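Local coordinates for uncharacterized protein (Bombyx mori, PDB 5AZ0) that probably reduces aldehydes and ketones as a silkworm member of the aldo-keto reductase family, whose fold is a TIM barrel, at residues D56-Y66 with V279-A288. Sequence-based numbering, arbitrary orientation.
Sequences DALSYAIDIGY and VTKSRVLENA. With ACT (acetate ion), chain K.
V284 of helix 281-287 packs as a knob into the hole formed by A57, Y60, A61 and I64 of helix 56-64, the two axes crossing at -34°. With CG1 anti to the backbone N (chi1 172°), V284 sends that methyl to A61 CB and, 3.4 Å away, to Y66 CE1, while CG2 faces A57 CB. I64 CD1 extends the apolar patch to L285 CD1 at 3.8 Å. Beyond G65, which ends helix 56-64 in a Schellman motif, Y66 OH donates to V284 O (2.6 Å), in the carbonyl plane on a lone pair; one water joins the same hydroxyl to N287 ND2. The Y60 ring is sandwiched between K281 CB, a CH-pi contact 3.9 Å from its centroid, and I64 CG2 on the opposite face. Were Y60 an alanine, the K281 methylenes would probably lose the ring face they lie against, and L285 CB its neighbour Y60 OH. Past the ring, the extended K281 chain carries NZ to the D56 carboxylate, a salt bridge with OD2 at 3.0 Å whose hydrogen bonds are weak. The contact sets the helix after strand 22-23 against the one after strand 273-274, closing the barrel's helical layer, with A57, A61 and Y66 resting on Y22.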
loop_
_atom_site.group_PDB
_atom_site.type_symbol
_atom_site.label_atom_id
_atom_site.label_comp_id
_atom_site.label_asym_id
_atom_site.label_seq_id
_atom_site.Cartn_x
_atom_site.Cartn_y
_atom_site.Cartn_z
ATOM N N ASP A 56 -2.287 -11.691 -15.450
ATOM C CA ASP A 56 -1.191 -12.041 -16.360
ATOM C C ASP A 56 0.080 -11.256 -16.014
ATOM O O ASP A 56 1.147 -11.852 -15.907
ATOM C CB ASP A 56 -1.672 -11.833 -17.824
ATOM C CG ASP A 56 -0.669 -12.269 -18.852
ATOM O OD1 ASP A 56 -0.042 -13.348 -18.701
ATOM O OD2 ASP A 56 -0.472 -11.462 -19.791
ATOM N N ALA A 57 -0.015 -9.940 -15.745
ATOM C CA ALA A 57 1.234 -9.200 -15.319
ATOM C C ALA A 57 1.728 -9.648 -13.915
ATOM O O ALA A 57 2.945 -9.728 -13.657
ATOM C CB ALA A 57 1.034 -7.694 -15.433
ATOM N N LEU A 58 0.796 -10.134 -13.070
ATOM C CA LEU A 58 1.216 -10.772 -11.768
ATOM C C LEU A 58 2.043 -12.027 -11.948
ATOM O O LEU A 58 3.137 -12.235 -11.309
ATOM C CB LEU A 58 0.012 -11.008 -10.830
ATOM C CG LEU A 58 0.252 -11.710 -9.471
ATOM C CD1 LEU A 58 1.352 -11.077 -8.638
ATOM C CD2 LEU A 58 -1.065 -11.697 -8.730
ATOM N N SER A 59 1.577 -12.865 -12.877
ATOM C CA SER A 59 2.278 -14.117 -13.153
ATOM C C SER A 59 3.646 -13.825 -13.653
ATOM O O SER A 59 4.669 -14.392 -13.202
ATOM C CB SER A 59 1.466 -14.980 -14.214
ATOM O OG SER A 59 2.241 -16.134 -14.547
ATOM N N TYR A 60 3.713 -12.901 -14.604
ATOM C CA TYR A 60 5.022 -12.406 -15.100
ATOM C C TYR A 60 5.884 -11.850 -13.932
ATOM O O TYR A 60 7.087 -12.207 -13.747
ATOM C CB TYR A 60 4.750 -11.323 -16.227
ATOM C CG TYR A 60 6.007 -10.654 -16.734
ATOM C CD1 TYR A 60 6.894 -11.314 -17.621
ATOM C CD2 TYR A 60 6.386 -9.371 -16.271
ATOM C CE1 TYR A 60 8.075 -10.689 -18.053
ATOM C CE2 TYR A 60 7.563 -8.762 -16.694
ATOM C CZ TYR A 60 8.409 -9.398 -17.580
ATOM O OH TYR A 60 9.556 -8.712 -17.987
ATOM N N ALA A 61 5.254 -10.999 -13.091
ATOM C CA ALA A 61 6.022 -10.383 -11.923
ATOM C C ALA A 61 6.633 -11.428 -11.098
ATOM O O ALA A 61 7.841 -11.377 -10.776
ATOM C CB ALA A 61 5.117 -9.504 -11.077
ATOM N N ILE A 62 5.838 -12.460 -10.782
ATOM C CA ILE A 62 6.422 -13.565 -9.997
ATOM C C ILE A 62 7.556 -14.313 -10.748
ATOM O O ILE A 62 8.576 -14.689 -10.148
ATOM C CB ILE A 62 5.287 -14.516 -9.519
ATOM C CG1 ILE A 62 4.363 -13.768 -8.529
ATOM C CG2 ILE A 62 5.849 -15.740 -8.843
ATOM C CD1 ILE A 62 2.988 -14.369 -8.287
ATOM N N ASP A 63 7.367 -14.550 -12.057
ATOM C CA ASP A 63 8.420 -15.214 -12.895
ATOM C C ASP A 63 9.657 -14.407 -12.855
ATOM O O ASP A 63 10.710 -14.976 -12.633
ATOM C CB ASP A 63 8.019 -15.367 -14.384
ATOM C CG ASP A 63 6.856 -16.334 -14.597
ATOM O OD1 ASP A 63 6.725 -17.279 -13.822
ATOM O OD2 ASP A 63 6.035 -16.133 -15.488
ATOM N N ILE A 64 9.572 -13.071 -13.011
ATOM C CA ILE A 64 10.884 -12.316 -12.965
ATOM C C ILE A 64 11.503 -12.086 -11.601
ATOM O O ILE A 64 12.687 -11.702 -11.541
ATOM C CB ILE A 64 10.879 -10.973 -13.736
ATOM C CG1 ILE A 64 9.956 -9.921 -13.096
ATOM C CG2 ILE A 64 10.441 -11.222 -15.187
ATOM C CD1 ILE A 64 9.990 -8.557 -13.781
ATOM N N GLY A 65 10.734 -12.294 -10.512
ATOM C CA GLY A 65 11.284 -12.176 -9.139
ATOM C C GLY A 65 10.535 -11.299 -8.101
ATOM O O GLY A 65 11.030 -11.079 -7.041
ATOM N N TYR A 66 9.345 -10.833 -8.396
ATOM C CA TYR A 66 8.532 -10.154 -7.386
ATOM C C TYR A 66 8.001 -11.254 -6.433
ATOM O O TYR A 66 7.589 -12.357 -6.856
ATOM C CB TYR A 66 7.360 -9.462 -7.999
ATOM C CG TYR A 66 7.578 -8.127 -8.677
ATOM C CD1 TYR A 66 8.359 -7.982 -9.846
ATOM C CD2 TYR A 66 6.890 -6.989 -8.210
ATOM C CE1 TYR A 66 8.412 -6.730 -10.524
ATOM C CE2 TYR A 66 6.989 -5.784 -8.833
ATOM C CZ TYR A 66 7.728 -5.630 -10.005
ATOM O OH TYR A 66 7.727 -4.329 -10.554
ATOM N N VAL A 279 -0.651 -2.905 -15.009
ATOM C CA VAL A 279 -1.073 -4.164 -15.626
ATOM C C VAL A 279 -0.264 -4.409 -16.899
ATOM O O VAL A 279 -0.648 -5.247 -17.710
ATOM C CB VAL A 279 -2.608 -4.206 -15.897
ATOM C CG1 VAL A 279 -3.401 -3.946 -14.637
ATOM C CG2 VAL A 279 -3.041 -3.188 -16.951
ATOM N N THR A 280 0.889 -3.755 -17.023
ATOM C CA THR A 280 1.754 -3.831 -18.211
ATOM C C THR A 280 3.076 -4.370 -17.866
ATOM O O THR A 280 3.796 -3.780 -17.070
ATOM C CB THR A 280 2.002 -2.424 -18.775
ATOM O OG1 THR A 280 0.744 -1.823 -19.140
ATOM C CG2 THR A 280 2.916 -2.468 -19.980
ATOM N N LYS A 281 3.456 -5.459 -18.511
ATOM C CA LYS A 281 4.616 -6.199 -18.071
ATOM C C LYS A 281 5.921 -5.458 -18.220
ATOM O O LYS A 281 6.933 -5.756 -17.492
ATOM C CB LYS A 281 4.725 -7.534 -18.832
ATOM C CG LYS A 281 3.537 -8.472 -18.668
ATOM C CD LYS A 281 3.718 -9.735 -19.512
ATOM C CE LYS A 281 2.388 -10.403 -19.716
ATOM N NZ LYS A 281 2.526 -11.875 -19.913
ATOM N N SER A 282 5.991 -4.590 -19.232
ATOM C CA SER A 282 7.248 -3.820 -19.384
ATOM C C SER A 282 7.391 -2.859 -18.166
ATOM O O SER A 282 8.472 -2.680 -17.675
ATOM C CB SER A 282 7.320 -3.071 -20.727
ATOM O OG SER A 282 6.073 -2.499 -21.020
ATOM N N ARG A 283 6.289 -2.272 -17.706
ATOM C CA ARG A 283 6.311 -1.440 -16.477
ATOM C C ARG A 283 6.669 -2.241 -15.233
ATOM O O ARG A 283 7.532 -1.841 -14.449
ATOM C CB ARG A 283 5.016 -0.693 -16.362
ATOM C CG ARG A 283 5.016 0.491 -17.333
ATOM C CD ARG A 283 3.613 1.020 -17.498
ATOM N NE ARG A 283 3.484 2.129 -18.440
ATOM C CZ ARG A 283 2.346 2.472 -19.058
ATOM N NH1 ARG A 283 1.207 1.788 -18.885
ATOM N NH2 ARG A 283 2.343 3.510 -19.881
ATOM N N VAL A 284 6.146 -3.457 -15.151
ATOM C CA VAL A 284 6.513 -4.362 -14.082
ATOM C C VAL A 284 7.981 -4.543 -14.070
ATOM O O VAL A 284 8.635 -4.457 -13.038
ATOM C CB VAL A 284 5.829 -5.729 -14.245
ATOM C CG1 VAL A 284 6.337 -6.750 -13.276
ATOM C CG2 VAL A 284 4.349 -5.573 -14.058
ATOM N N LEU A 285 8.543 -4.808 -15.225
ATOM C CA LEU A 285 10.004 -5.035 -15.286
ATOM C C LEU A 285 10.827 -3.771 -14.942
ATOM O O LEU A 285 11.848 -3.808 -14.239
ATOM C CB LEU A 285 10.372 -5.513 -16.706
ATOM C CG LEU A 285 11.852 -5.737 -16.979
ATOM C CD1 LEU A 285 12.468 -6.628 -15.932
ATOM C CD2 LEU A 285 12.080 -6.253 -18.425
ATOM N N GLU A 286 10.397 -2.684 -15.545
ATOM C CA GLU A 286 11.039 -1.338 -15.401
ATOM C C GLU A 286 11.010 -0.929 -13.903
ATOM O O GLU A 286 12.071 -0.673 -13.331
ATOM C CB GLU A 286 10.279 -0.341 -16.288
ATOM C CG GLU A 286 10.865 1.066 -16.488
ATOM C CD GLU A 286 9.831 2.114 -16.951
ATOM O OE1 GLU A 286 8.726 1.758 -17.384
ATOM O OE2 GLU A 286 10.105 3.329 -16.884
ATOM N N ASN A 287 9.822 -1.028 -13.251
ATOM C CA ASN A 287 9.692 -0.728 -11.795
ATOM C C ASN A 287 10.642 -1.469 -10.911
ATOM O O ASN A 287 11.033 -0.923 -9.882
ATOM C CB ASN A 287 8.267 -0.897 -11.303
ATOM C CG ASN A 287 7.334 0.031 -11.994
ATOM O OD1 ASN A 287 7.788 0.991 -12.573
ATOM N ND2 ASN A 287 6.049 -0.260 -12.003
ATOM N N ALA A 288 11.082 -2.671 -11.290
ATOM C CA ALA A 288 11.997 -3.411 -10.395
ATOM C C ALA A 288 13.470 -3.238 -10.637
ATOM O O ALA A 288 14.302 -3.800 -9.867
ATOM C CB ALA A 288 11.665 -4.881 -10.339
HETATM C C ACT K . -0.714 0.404 -16.381
HETATM O O ACT K . 0.305 1.135 -16.292
HETATM O OXT ACT K . -0.683 -0.543 -17.153
HETATM C CH3 ACT K . -1.964 0.577 -15.556
HETATM O O HOH W 1 5.568 -3.014 -10.935
#